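Local coordinates for Two-component insecticidal protein 16 kDa unit (Alcaligenes faecalis, PDB 5V3S) that forms the 16 kDa part of a binary insecticidal toxin that kills corn rootworm and, as an aegerolysin-family protein, probably acts on membranes, at residues A[37-42]-A[98-103]; A[18-23]-A[81-86]; A[34-37]-A[42-45]. All coordinates share one frame; numbering follows the deposited sequence.

Contact 1: A[37-42]-A[98-103]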
ATOM      1  N   TYR A  37       6.668   6.771   1.036  1.00 10.78           N
ATOM      2  CA  TYR A  37       6.755   8.029   1.705  1.00  9.82           C
ATOM      3  C   TYR A  37       5.476   8.335   2.409  1.00 10.29           C
ATOM      4  O   TYR A  37       4.426   7.756   2.135  1.00 10.89           O
ATOM      5  CB  TYR A  37       7.073   9.131   0.665  1.00 10.59           C
ATOM      6  CG  TYR A  37       5.914   9.460  -0.197  1.00 11.15           C
ATOM      7  CD1 TYR A  37       5.593   8.718  -1.298  1.00 10.82           C
ATOM      8  CD2 TYR A  37       5.050  10.551   0.121  1.00 12.16           C
ATOM      9  CE1 TYR A  37       4.495   8.965  -2.070  1.00 12.22           C
ATOM     10  CE2 TYR A  37       3.964  10.819  -0.680  1.00 12.56           C
ATOM     11  CZ  TYR A  37       3.672   9.979  -1.754  1.00 12.82           C
ATOM     12  OH  TYR A  37       2.568  10.176  -2.509  1.00 14.98           O
ATOM     13  N   LEU A  38       5.552   9.319   3.310  1.00 11.22           N
ATOM     14  CA  LEU A  38       4.374   9.843   3.916  1.00 12.68           C
ATOM     15  C   LEU A  38       4.559  11.329   3.951  1.00 14.29           C
ATOM     16  O   LEU A  38       5.625  11.833   4.267  1.00 13.14           O
ATOM     17  CB  LEU A  38       4.107   9.343   5.374  1.00 14.43           C
ATOM     18  CG  LEU A  38       3.740   7.892   5.686  1.00 15.05           C
ATOM     19  CD1 LEU A  38       3.924   7.544   7.136  1.00 17.09           C
ATOM     20  CD2 LEU A  38       2.358   7.523   5.256  1.00 17.36           C
ATOM     21  N   ARG A  39       3.431  11.991   3.766  1.00 14.86           N
ATOM     22  CA  ARG A  39       3.280  13.426   4.038  1.00 15.91           C
ATOM     23  C   ARG A  39       2.575  13.681   5.356  1.00 16.07           C
ATOM     24  O   ARG A  39       2.868  14.668   6.026  1.00 16.34           O
ATOM     25  CB  ARG A  39       2.445  14.026   2.951  1.00 16.18           C
ATOM     26  CG  ARG A  39       3.165  14.261   1.663  1.00 17.13           C
ATOM     27  CD  ARG A  39       2.123  14.656   0.596  1.00 17.88           C
ATOM     28  NE  ARG A  39       2.786  15.050  -0.649  1.00 21.39           N
ATOM     29  CZ  ARG A  39       2.165  15.391  -1.779  1.00 19.89           C
ATOM     30  NH1 ARG A  39       0.800  15.387  -1.881  1.00 20.90           N
ATOM     31  NH2 ARG A  39       2.916  15.770  -2.790  1.00 21.06           N
ATOM     32  N   TRP A  40       1.681  12.811   5.747  1.00 14.53           N
ATOM     33  CA  TRP A  40       1.013  12.873   7.061  1.00 16.26           C
ATOM     34  C   TRP A  40       0.904  11.485   7.637  1.00 14.01           C
ATOM     35  O   TRP A  40       0.714  10.499   6.878  1.00 12.12           O
ATOM     36  CB  TRP A  40      -0.380  13.435   6.911  1.00 17.39           C
ATOM     37  CG  TRP A  40      -0.393  14.829   6.457  1.00 21.77           C
ATOM     38  CD1 TRP A  40      -0.536  15.263   5.194  1.00 22.58           C
ATOM     39  CD2 TRP A  40      -0.271  16.021   7.286  1.00 27.51           C
ATOM     40  NE1 TRP A  40      -0.493  16.633   5.145  1.00 26.43           N
ATOM     41  CE2 TRP A  40      -0.337  17.130   6.414  1.00 28.41           C
ATOM     42  CE3 TRP A  40      -0.103  16.237   8.653  1.00 29.82           C
ATOM     43  CZ2 TRP A  40      -0.225  18.457   6.861  1.00 33.74           C
ATOM     44  CZ3 TRP A  40      -0.023  17.594   9.132  1.00 35.27           C
ATOM     45  CH2 TRP A  40      -0.081  18.672   8.217  1.00 36.55           C
ATOM     46  N   GLY A  41       0.962  11.419   8.960  1.00 14.05           N
ATOM     47  CA  GLY A  41       0.857  10.231   9.733  1.00 13.21           C
ATOM     48  C   GLY A  41       2.127   9.456   9.891  1.00 11.48           C
ATOM     49  O   GLY A  41       3.246   9.964   9.667  1.00 12.91           O
ATOM     50  N   LYS A  42       1.976   8.191  10.256  1.00 11.84           N
ATOM     51  CA  LYS A  42       3.095   7.322  10.478  1.00 11.37           C
ATOM     52  C   LYS A  42       2.861   5.917   9.904  1.00 11.06           C
ATOM     53  O   LYS A  42       1.735   5.534   9.668  1.00 13.01           O
ATOM     54  CB  LYS A  42       3.369   7.180  12.000  1.00 13.36           C
ATOM     55  CG  LYS A  42       2.226   6.524  12.756  1.00 14.59           C
ATOM     56  CD  LYS A  42       2.534   6.479  14.295  1.00 17.28           C
ATOM     57  CE  LYS A  42       1.378   5.825  15.074  1.00 18.21           C
ATOM     58  NZ  LYS A  42       1.759   5.773  16.527  1.00 19.74           N
ATOM     59  N   GLU A  98       2.233   2.196  -9.063  1.00  9.26           N
ATOM     60  CA  GLU A  98       2.411   3.280  -8.108  1.00  9.36           C
ATOM     61  C   GLU A  98       1.082   3.359  -7.383  1.00  9.61           C
ATOM     62  O   GLU A  98      -0.010   3.210  -8.016  1.00 10.62           O
ATOM     63  CB  GLU A  98       2.717   4.585  -8.802  1.00 10.21           C
ATOM     64  CG  GLU A  98       4.114   4.584  -9.449  1.00 11.64           C
ATOM     65  CD  GLU A  98       4.283   5.708 -10.452  1.00 11.21           C
ATOM     66  OE1 GLU A  98       3.316   6.172 -11.100  1.00 12.93           O
ATOM     67  OE2 GLU A  98       5.376   6.163 -10.514  1.00 13.47           O
ATOM     68  N   TYR A  99       1.162   3.424  -6.037  1.00 10.11           N
ATOM     69  CA  TYR A  99      -0.042   3.585  -5.263  1.00 10.92           C
ATOM     70  C   TYR A  99       0.029   4.875  -4.402  1.00 10.98           C
ATOM     71  O   TYR A  99       1.109   5.267  -3.976  1.00 11.72           O
ATOM     72  CB  TYR A  99      -0.269   2.350  -4.382  1.00 11.65           C
ATOM     73  CG  TYR A  99      -1.588   2.398  -3.655  1.00 12.56           C
ATOM     74  CD1 TYR A  99      -2.822   2.374  -4.387  1.00 12.21           C
ATOM     75  CD2 TYR A  99      -1.614   2.548  -2.276  1.00 14.00           C
ATOM     76  CE1 TYR A  99      -4.040   2.442  -3.690  1.00 15.56           C
ATOM     77  CE2 TYR A  99      -2.786   2.562  -1.600  1.00 13.89           C
ATOM     78  CZ  TYR A  99      -3.996   2.534  -2.309  1.00 15.98           C
ATOM     79  OH  TYR A  99      -5.144   2.644  -1.551  1.00 17.57           O
ATOM     80  N   TYR A 100      -1.119   5.491  -4.137  1.00 11.51           N
ATOM     81  CA  TYR A 100      -1.179   6.774  -3.357  1.00 12.97           C
ATOM     82  C   TYR A 100      -2.490   6.827  -2.666  1.00 13.02           C
ATOM     83  O   TYR A 100      -3.508   6.333  -3.199  1.00 11.75           O
ATOM     84  CB  TYR A 100      -1.010   8.024  -4.301  1.00 15.34           C
ATOM     85  CG  TYR A 100      -1.437   9.372  -3.691  1.00 18.44           C
ATOM     86  CD1 TYR A 100      -0.607  10.021  -2.823  1.00 19.45           C
ATOM     87  CD2 TYR A 100      -2.722   9.933  -3.913  1.00 20.75           C
ATOM     88  CE1 TYR A 100      -0.967  11.177  -2.161  1.00 20.99           C
ATOM     89  CE2 TYR A 100      -3.086  11.130  -3.287  1.00 21.58           C
ATOM     90  CZ  TYR A 100      -2.166  11.749  -2.415  1.00 21.03           C
ATOM     91  OH  TYR A 100      -2.451  12.902  -1.766  1.00 21.96           O
ATOM     92  N   TRP A 101      -2.471   7.311  -1.417  1.00 14.50           N
ATOM     93  CA  TRP A 101      -3.683   7.456  -0.624  1.00 13.62           C
ATOM     94  C   TRP A 101      -3.654   8.819   0.120  1.00 14.60           C
ATOM     95  O   TRP A 101      -2.604   9.360   0.392  1.00 14.14           O
ATOM     96  CB  TRP A 101      -3.827   6.288   0.365  1.00 14.29           C
ATOM     97  CG  TRP A 101      -2.769   6.266   1.416  1.00 14.71           C
ATOM     98  CD1 TRP A 101      -2.807   6.898   2.623  1.00 15.45           C
ATOM     99  CD2 TRP A 101      -1.492   5.620   1.361  1.00 13.74           C
ATOM    100  NE1 TRP A 101      -1.669   6.705   3.305  1.00 15.95           N
ATOM    101  CE2 TRP A 101      -0.829   5.913   2.555  1.00 15.26           C
ATOM    102  CE3 TRP A 101      -0.883   4.744   0.461  1.00 14.08           C
ATOM    103  CZ2 TRP A 101       0.461   5.437   2.835  1.00 13.84           C
ATOM    104  CZ3 TRP A 101       0.392   4.297   0.733  1.00 13.57           C
ATOM    105  CH2 TRP A 101       1.024   4.595   1.930  1.00 13.89           C
ATOM    106  N   ASP A 102      -4.843   9.350   0.375  1.00 14.88           N
ATOM    107  CA  ASP A 102      -4.976  10.568   1.119  1.00 16.66           C
ATOM    108  C   ASP A 102      -6.185  10.348   1.954  1.00 17.78           C
ATOM    109  O   ASP A 102      -7.283  10.297   1.431  1.00 23.07           O
ATOM    110  CB  ASP A 102      -5.069  11.768   0.176  1.00 17.52           C
ATOM    111  CG  ASP A 102      -5.212  13.070   0.953  1.00 19.26           C
ATOM    112  OD1 ASP A 102      -4.728  13.119   2.103  1.00 20.22           O
ATOM    113  OD2 ASP A 102      -5.813  14.005   0.418  1.00 25.54           O
ATOM    114  N   CYS A 103      -5.971  10.075   3.232  1.00 18.84           N
ATOM    115  CA  CYS A 103      -6.995   9.745   4.188  1.00 20.99           C
ATOM    116  C   CYS A 103      -6.874  10.730   5.370  1.00 21.36           C
ATOM    117  O   CYS A 103      -6.240  10.449   6.397  1.00 19.11           O
ATOM    118  CB  CYS A 103      -6.802   8.324   4.670  1.00 21.11           C
ATOM    119  SG  CYS A 103      -6.618   7.176   3.280  1.00 28.80           S
TER

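Contact 2: A[18-23]-A[81-86]. Unlike the reference sequence in segment 18-23: M20 (reference Ile).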
ATOM      1  N   GLN A  18      -8.222   7.173  12.055  1.00 22.29           N
ATOM      2  CA  GLN A  18      -7.977   7.122  10.590  1.00 21.12           C
ATOM      3  C   GLN A  18      -6.792   6.181  10.358  1.00 20.36           C
ATOM      4  O   GLN A  18      -5.708   6.360  10.921  1.00 18.21           O
ATOM      5  CB  GLN A  18      -7.718   8.516  10.050  1.00 24.84           C
ATOM      6  CG  GLN A  18      -7.416   8.553   8.564  1.00 25.85           C
ATOM      7  CD  GLN A  18      -8.520   7.869   7.757  1.00 28.20           C
ATOM      8  OE1 GLN A  18      -8.708   6.658   7.841  1.00 25.27           O
ATOM      9  NE2 GLN A  18      -9.344   8.677   7.105  1.00 25.25           N
ATOM     10  N   TRP A  19      -7.029   5.098   9.613  1.00 18.55           N
ATOM     11  CA  TRP A  19      -6.028   4.068   9.530  1.00 17.95           C
ATOM     12  C   TRP A  19      -6.297   3.297   8.239  1.00 16.92           C
ATOM     13  O   TRP A  19      -7.420   3.330   7.677  1.00 15.24           O
ATOM     14  CB  TRP A  19      -6.049   3.114  10.717  1.00 19.57           C
ATOM     15  CG  TRP A  19      -7.341   2.338  10.783  1.00 21.20           C
ATOM     16  CD1 TRP A  19      -8.516   2.758  11.368  1.00 22.54           C
ATOM     17  CD2 TRP A  19      -7.610   1.028  10.233  1.00 21.13           C
ATOM     18  NE1 TRP A  19      -9.485   1.797  11.213  1.00 23.24           N
ATOM     19  CE2 TRP A  19      -8.961   0.728  10.514  1.00 22.60           C
ATOM     20  CE3 TRP A  19      -6.858   0.116   9.493  1.00 20.96           C
ATOM     21  CZ2 TRP A  19      -9.563  -0.467  10.123  1.00 24.18           C
ATOM     22  CZ3 TRP A  19      -7.454  -1.107   9.112  1.00 21.21           C
ATOM     23  CH2 TRP A  19      -8.785  -1.387   9.411  1.00 23.62           C
HETATM   24  N   MSE A  20      -5.233   2.683   7.753  1.00 16.87           N
HETATM   25  CA  MSE A  20      -5.325   1.851   6.562  1.00 15.35           C
HETATM   26  C   MSE A  20      -4.365   0.686   6.779  1.00 13.92           C
HETATM   27  O   MSE A  20      -3.342   0.800   7.462  1.00 12.65           O
HETATM   28  CB  MSE A  20      -4.982   2.642   5.269  1.00 15.09           C
HETATM   29  CG  MSE A  20      -3.600   3.333   5.164  1.00 17.67           C
HETATM   30 SE   MSE A  20      -2.232   2.005   4.530  0.73 18.04          SE
HETATM   31  CE  MSE A  20      -2.623   2.523   2.676  1.00 20.36           C
ATOM     32  N   GLU A  21      -4.673  -0.454   6.169  1.00 14.85           N
ATOM     33  CA  GLU A  21      -3.694  -1.516   6.059  1.00 14.95           C
ATOM     34  C   GLU A  21      -3.810  -2.053   4.649  1.00 14.96           C
ATOM     35  O   GLU A  21      -4.902  -2.332   4.220  1.00 16.42           O
ATOM     36  CB  GLU A  21      -3.851  -2.672   7.079  1.00 17.94           C
ATOM     37  CG  GLU A  21      -3.492  -2.253   8.487  1.00 20.35           C
ATOM     38  CD  GLU A  21      -3.210  -3.362   9.458  1.00 22.83           C
ATOM     39  OE1 GLU A  21      -3.212  -4.552   9.021  1.00 18.90           O
ATOM     40  OE2 GLU A  21      -2.971  -2.987  10.656  1.00 21.79           O
ATOM     41  N   ILE A  22      -2.677  -2.130   3.949  1.00 13.28           N
ATOM     42  CA  ILE A  22      -2.657  -2.535   2.541  1.00 13.02           C
ATOM     43  C   ILE A  22      -1.814  -3.827   2.425  1.00 10.73           C
ATOM     44  O   ILE A  22      -0.697  -3.874   2.860  1.00  9.98           O
ATOM     45  CB  ILE A  22      -2.295  -1.405   1.571  1.00 13.89           C
ATOM     46  CG1 ILE A  22      -2.443  -1.840   0.151  1.00 14.15           C
ATOM     47  CG2 ILE A  22      -0.911  -0.893   1.752  1.00 12.86           C
ATOM     48  CD1 ILE A  22      -2.677  -0.704  -0.793  1.00 16.69           C
ATOM     49  N   THR A  23      -2.392  -4.850   1.829  1.00 11.06           N
ATOM     50  CA  THR A  23      -1.688  -6.122   1.734  1.00 11.24           C
ATOM     51  C   THR A  23      -1.454  -6.311   0.231  1.00 10.92           C
ATOM     52  O   THR A  23      -2.408  -6.194  -0.534  1.00  8.75           O
ATOM     53  CB  THR A  23      -2.511  -7.262   2.383  1.00 11.92           C
ATOM     54  OG1 THR A  23      -2.626  -7.019   3.757  1.00 14.00           O
ATOM     55  CG2 THR A  23      -1.814  -8.550   2.211  1.00 13.47           C
ATOM     56  N   SER A  81      -3.192  15.263  10.657  1.00 51.17           N
ATOM     57  CA  SER A  81      -4.318  15.079   9.767  1.00 48.18           C
ATOM     58  C   SER A  81      -4.185  13.723   9.088  1.00 38.48           C
ATOM     59  O   SER A  81      -3.863  13.682   7.902  1.00 40.16           O
ATOM     60  CB  SER A  81      -4.335  16.208   8.702  1.00 53.42           C
ATOM     61  OG  SER A  81      -5.315  16.007   7.680  1.00 58.76           O
ATOM     62  N   GLY A  82      -4.411  12.637   9.839  1.00 32.21           N
ATOM     63  CA  GLY A  82      -4.621  11.323   9.272  1.00 24.43           C
ATOM     64  C   GLY A  82      -3.350  10.751   8.646  1.00 19.69           C
ATOM     65  O   GLY A  82      -2.260  10.861   9.226  1.00 18.52           O
ATOM     66  N   THR A  83      -3.526  10.053   7.523  1.00 18.68           N
ATOM     67  CA  THR A  83      -2.401   9.495   6.764  1.00 16.76           C
ATOM     68  C   THR A  83      -2.524   9.863   5.290  1.00 14.01           C
ATOM     69  O   THR A  83      -3.611   9.868   4.699  1.00 15.30           O
ATOM     70  CB  THR A  83      -2.194   7.971   7.018  1.00 18.97           C
ATOM     71  OG1 THR A  83      -1.189   7.467   6.154  1.00 15.51           O
ATOM     72  CG2 THR A  83      -3.451   7.182   6.804  1.00 19.55           C
ATOM     73  N   GLU A  84      -1.397  10.197   4.702  1.00 14.98           N
ATOM     74  CA  GLU A  84      -1.292  10.554   3.290  1.00 13.67           C
ATOM     75  C   GLU A  84       0.090  10.109   2.852  1.00 13.02           C
ATOM     76  O   GLU A  84       1.105  10.504   3.410  1.00 12.22           O
ATOM     77  CB  GLU A  84      -1.589  12.013   2.939  1.00 14.63           C
ATOM     78  CG  GLU A  84      -1.202  12.346   1.488  1.00 14.21           C
ATOM     79  CD  GLU A  84      -1.327  13.834   1.151  1.00 17.26           C
ATOM     80  OE1 GLU A  84      -1.271  14.627   2.113  1.00 19.21           O
ATOM     81  OE2 GLU A  84      -1.462  14.192  -0.044  1.00 17.74           O
ATOM     82  N   GLY A  85       0.115   9.284   1.807  1.00 11.18           N
ATOM     83  CA  GLY A  85       1.428   8.732   1.374  1.00  9.81           C
ATOM     84  C   GLY A  85       1.264   7.879   0.130  1.00  9.44           C
ATOM     85  O   GLY A  85       0.177   7.829  -0.504  1.00  8.00           O
ATOM     86  N   GLY A  86       2.328   7.088  -0.129  1.00  9.65           N
ATOM     87  CA  GLY A  86       2.354   6.207  -1.289  1.00  8.99           C
ATOM     88  C   GLY A  86       3.589   5.317  -1.302  1.00  8.54           C
ATOM     89  O   GLY A  86       4.512   5.418  -0.454  1.00  8.37           O
TER

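Contact 3: A[34-37]-A[42-45]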
ATOM      1  N   GLU A  34       9.457  -0.011  -3.269  1.00 12.21           N
ATOM      2  CA  GLU A  34      10.392   1.106  -3.201  1.00 13.48           C
ATOM      3  C   GLU A  34       9.547   2.374  -3.243  1.00 13.31           C
ATOM      4  O   GLU A  34       8.341   2.361  -3.539  1.00 12.20           O
ATOM      5  CB  GLU A  34      11.363   1.128  -4.381  1.00 15.67           C
ATOM      6  CG  GLU A  34      12.349   0.048  -4.470  1.00 19.93           C
ATOM      7  CD  GLU A  34      13.424   0.060  -3.421  1.00 24.54           C
ATOM      8  OE1 GLU A  34      13.754   1.071  -2.750  1.00 26.54           O
ATOM      9  OE2 GLU A  34      13.968  -1.063  -3.251  1.00 33.41           O
ATOM     10  N   GLY A  35      10.199   3.481  -2.927  1.00 12.56           N
ATOM     11  CA  GLY A  35       9.548   4.755  -3.076  1.00 12.76           C
ATOM     12  C   GLY A  35       8.520   5.091  -1.966  1.00 12.64           C
ATOM     13  O   GLY A  35       7.710   6.035  -2.119  1.00 13.00           O
ATOM     14  N   ALA A  36       8.484   4.327  -0.870  1.00 10.63           N
ATOM     15  CA  ALA A  36       7.496   4.626   0.171  1.00  9.80           C
ATOM     16  C   ALA A  36       7.756   6.000   0.824  1.00 10.29           C
ATOM     17  O   ALA A  36       8.899   6.339   1.154  1.00 10.61           O
ATOM     18  CB  ALA A  36       7.502   3.526   1.258  1.00  9.20           C
ATOM     19  N   TYR A  37       6.668   6.771   1.036  1.00 10.78           N
ATOM     20  CA  TYR A  37       6.755   8.029   1.705  1.00  9.82           C
ATOM     21  C   TYR A  37       5.476   8.335   2.409  1.00 10.29           C
ATOM     22  O   TYR A  37       4.426   7.756   2.135  1.00 10.89           O
ATOM     23  CB  TYR A  37       7.073   9.131   0.665  1.00 10.59           C
ATOM     24  CG  TYR A  37       5.914   9.460  -0.197  1.00 11.15           C
ATOM     25  CD1 TYR A  37       5.593   8.718  -1.298  1.00 10.82           C
ATOM     26  CD2 TYR A  37       5.050  10.551   0.121  1.00 12.16           C
ATOM     27  CE1 TYR A  37       4.495   8.965  -2.070  1.00 12.22           C
ATOM     28  CE2 TYR A  37       3.964  10.819  -0.680  1.00 12.56           C
ATOM     29  CZ  TYR A  37       3.672   9.979  -1.754  1.00 12.82           C
ATOM     30  OH  TYR A  37       2.568  10.176  -2.509  1.00 14.98           O
ATOM     31  N   LYS A  42       1.976   8.191  10.256  1.00 11.84           N
ATOM     32  CA  LYS A  42       3.095   7.322  10.478  1.00 11.37           C
ATOM     33  C   LYS A  42       2.861   5.917   9.904  1.00 11.06           C
ATOM     34  O   LYS A  42       1.735   5.534   9.668  1.00 13.01           O
ATOM     35  CB  LYS A  42       3.369   7.180  12.000  1.00 13.36           C
ATOM     36  CG  LYS A  42       2.226   6.524  12.756  1.00 14.59           C
ATOM     37  CD  LYS A  42       2.534   6.479  14.295  1.00 17.28           C
ATOM     38  CE  LYS A  42       1.378   5.825  15.074  1.00 18.21           C
ATOM     39  NZ  LYS A  42       1.759   5.773  16.527  1.00 19.74           N
ATOM     40  N   PHE A  43       3.934   5.220   9.598  1.00 10.49           N
ATOM     41  CA  PHE A  43       3.876   3.835   9.273  1.00 10.91           C
ATOM     42  C   PHE A  43       4.070   3.101  10.585  1.00 11.55           C
ATOM     43  O   PHE A  43       4.681   3.630  11.518  1.00 11.29           O
ATOM     44  CB  PHE A  43       5.000   3.422   8.287  1.00  9.91           C
ATOM     45  CG  PHE A  43       4.760   3.841   6.813  1.00  9.35           C
ATOM     46  CD1 PHE A  43       3.700   3.381   6.120  1.00  9.15           C
ATOM     47  CD2 PHE A  43       5.706   4.580   6.154  1.00 10.14           C
ATOM     48  CE1 PHE A  43       3.492   3.736   4.812  1.00  9.30           C
ATOM     49  CE2 PHE A  43       5.542   4.922   4.831  1.00  9.82           C
ATOM     50  CZ  PHE A  43       4.418   4.494   4.161  1.00 10.12           C
ATOM     51  N   HIS A  44       3.578   1.875  10.626  1.00 12.66           N
ATOM     52  CA  HIS A  44       3.693   1.015  11.783  1.00 13.20           C
ATOM     53  C   HIS A  44       3.479  -0.465  11.428  1.00 12.70           C
ATOM     54  O   HIS A  44       2.887  -0.859  10.370  1.00 12.11           O
ATOM     55  CB  HIS A  44       2.720   1.417  12.940  1.00 13.17           C
ATOM     56  CG  HIS A  44       1.300   1.246  12.570  1.00 13.15           C
ATOM     57  ND1 HIS A  44       0.659   0.018  12.689  1.00 12.61           N
ATOM     58  CD2 HIS A  44       0.422   2.069  11.987  1.00 12.57           C
ATOM     59  CE1 HIS A  44      -0.557   0.124  12.222  1.00 13.49           C
ATOM     60  NE2 HIS A  44      -0.724   1.352  11.776  1.00 14.82           N
ATOM     61  N   VAL A  45       3.948  -1.261  12.374  1.00 15.70           N
ATOM     62  CA  VAL A  45       3.898  -2.724  12.264  1.00 16.69           C
ATOM     63  C   VAL A  45       2.429  -3.063  12.190  1.00 16.46           C
ATOM     64  O   VAL A  45       1.618  -2.560  13.004  1.00 14.82           O
ATOM     65  CB  VAL A  45       4.615  -3.456  13.469  1.00 18.44           C
ATOM     66  CG1 VAL A  45       4.348  -4.959  13.417  1.00 20.50           C
ATOM     67  CG2 VAL A  45       6.102  -3.169  13.471  1.00 16.59           C
TER

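Contact 1: A[37-42]-A[98-103]
R39 and Y100, one from each segment, converge on a single carboxylate oxygen: R39 NH1 forms a salt bridge with OE2 of E84, and Y100 OH also lies at hydrogen-bonding range of the same oxygen, a probable bond. E84 belongs to strand 83-91, which runs between strands 31-38 and 94-103 in the five-stranded antiparallel sheet of the aegerolysin beta-sandwich, so the contact bridges next-nearest strands. The CA atoms of Y37 and Y100 are accordingly 9.5 Å apart, and no hydrogen bond joins the two segments directly. On the outer face of the sheet the extended R39 chain brings NH1 to 4.1 Å from the hydroxyl OH of Y100, with the guanidinium and phenol planes 76° apart. The shared carboxylate probably offsets the arginine charge.

The ends of Y37 and Y100 meet over the backbone of G85, the Y100 ring carried there with CG anti to its backbone nitrogen (chi1 164°). The Y37 hydroxyl approaches the edge of the Y100 ring near its plane, with OH of Y37 3.2 Å from CD1 of Y100. This is a hydroxyl-to-edge approach rather than a ring stack.

L38 and W101 meet on the inner face, toward the second sheet. The six-membered side of the indole points to L38, and its nitrogen NE1 is engaged by T83 OG1, which anchors the rotation of the ring. Just beyond, R39 and W40 both face E84 in a classic beta bulge, where the chain turns a corner and passes into strand 40-44 of the other sheet. Methyl CD2 of L38 sits at the indole edge, 3.7 Å from CZ2 of W101.

Contact 2: A[18-23]-A[81-86]
M20 and T83 make the apolar part of this contact, their side chains meeting at about a right angle with CG of M20 4.2 Å from CG2 of T83. M20, where the reference sequence has isoleucine, is present as selenomethionine. Its chi1 of 58° sets CG facing the threonine methyl; the bends at chi2 and chi3 then turn the end of the chain to W101, where the terminal methyl CE lies against the indole. A van der Waals touch comes from Q18, whose aliphatic CG rests on the backbone of the neighbouring turn, 4.0 Å from CA of G82. With no side chain on G82, the two main chains come close here, the CA atoms of Q18 and G82 lying 5.5 Å apart.

These touches span the aegerolysin beta-sandwich: strand 19-27 lies inside the six-stranded mixed sheet and strand 83-91 inside the five-stranded antiparallel one, and their beginnings face each other across the buried interior. I138, on the strand beside 19-27, also packs on M20.

No hydrogen bond runs between the two segments; their polar groups find partners outside them. In T83 the hydroxyl stands anti to the backbone nitrogen (chi1 174°), which leaves CG2 for M20 and directs OG1 to S73 OG in the mixed sheet, so that the buried oxygen that meets the W101 indole also bridges the two sheets. Q18 folds back on its own chain: with chi2 at 55°, OE1 of Q18 comes 2.9 Å from the backbone N of W19, a weak bond bent to 122° at the hydrogen. The same OE1 accepts from M135 N, and NE2 makes a weak bond to P104 O.

Contact 3: A[34-37]-A[42-45]
The F43 ring points from strand 40-44 at the backbone of strand 31-38 and meets A36 and Y37 obliquely. Its CG stands anti to its own carbonyl carbon (chi1 -76°), which carries the far end of the ring across the gap: CZ of F43 lies 3.8 Å from the carbonyl oxygen O of Y37. Beside it, CE2 of F43 is 4.3 Å from the methyl CB of A36, which is directed at F43. The CB of Y37 points away from F43 and its side chain stays 6.1 Å from segment 42-45, so it is the main chain of Y37 that meets the ring.

The two strands belong to opposite sheets of the sandwich, joined by the short corner between them, and F43 fills the angle. Backbone bonds of Y37 to G86 and of F43 to I53 hold each strand in its own sheet. P55 and I58 of helix 55-58, I53 and I71 surround the ring, and I58 also covers A36. With no hydrogen bond or charge pair between the segments, the contact is one of van der Waals packing, a ring carbon beside a carbonyl oxygen included, and so imposes little directional restraint.

How the contacts relate
From the N terminus, strand 19-27 opens contact 2, which closes only when the chain reaches 81-86. Within that long loop lies contact 3, a tight closure of the corner between strands 31-38 and 40-44, with just four residues between its segments. Contact 1 starts from the same corner, sharing Y37 and K42 with contact 3, but ends at 98-103, so its span crosses that of contact 2. Contacts 2 and 3 join the two sheets, whereas contact 1 links strands 31-38 and 94-103 within the antiparallel sheet over strand 83-91. W101 connects all three: it touches L38, M20 and F43.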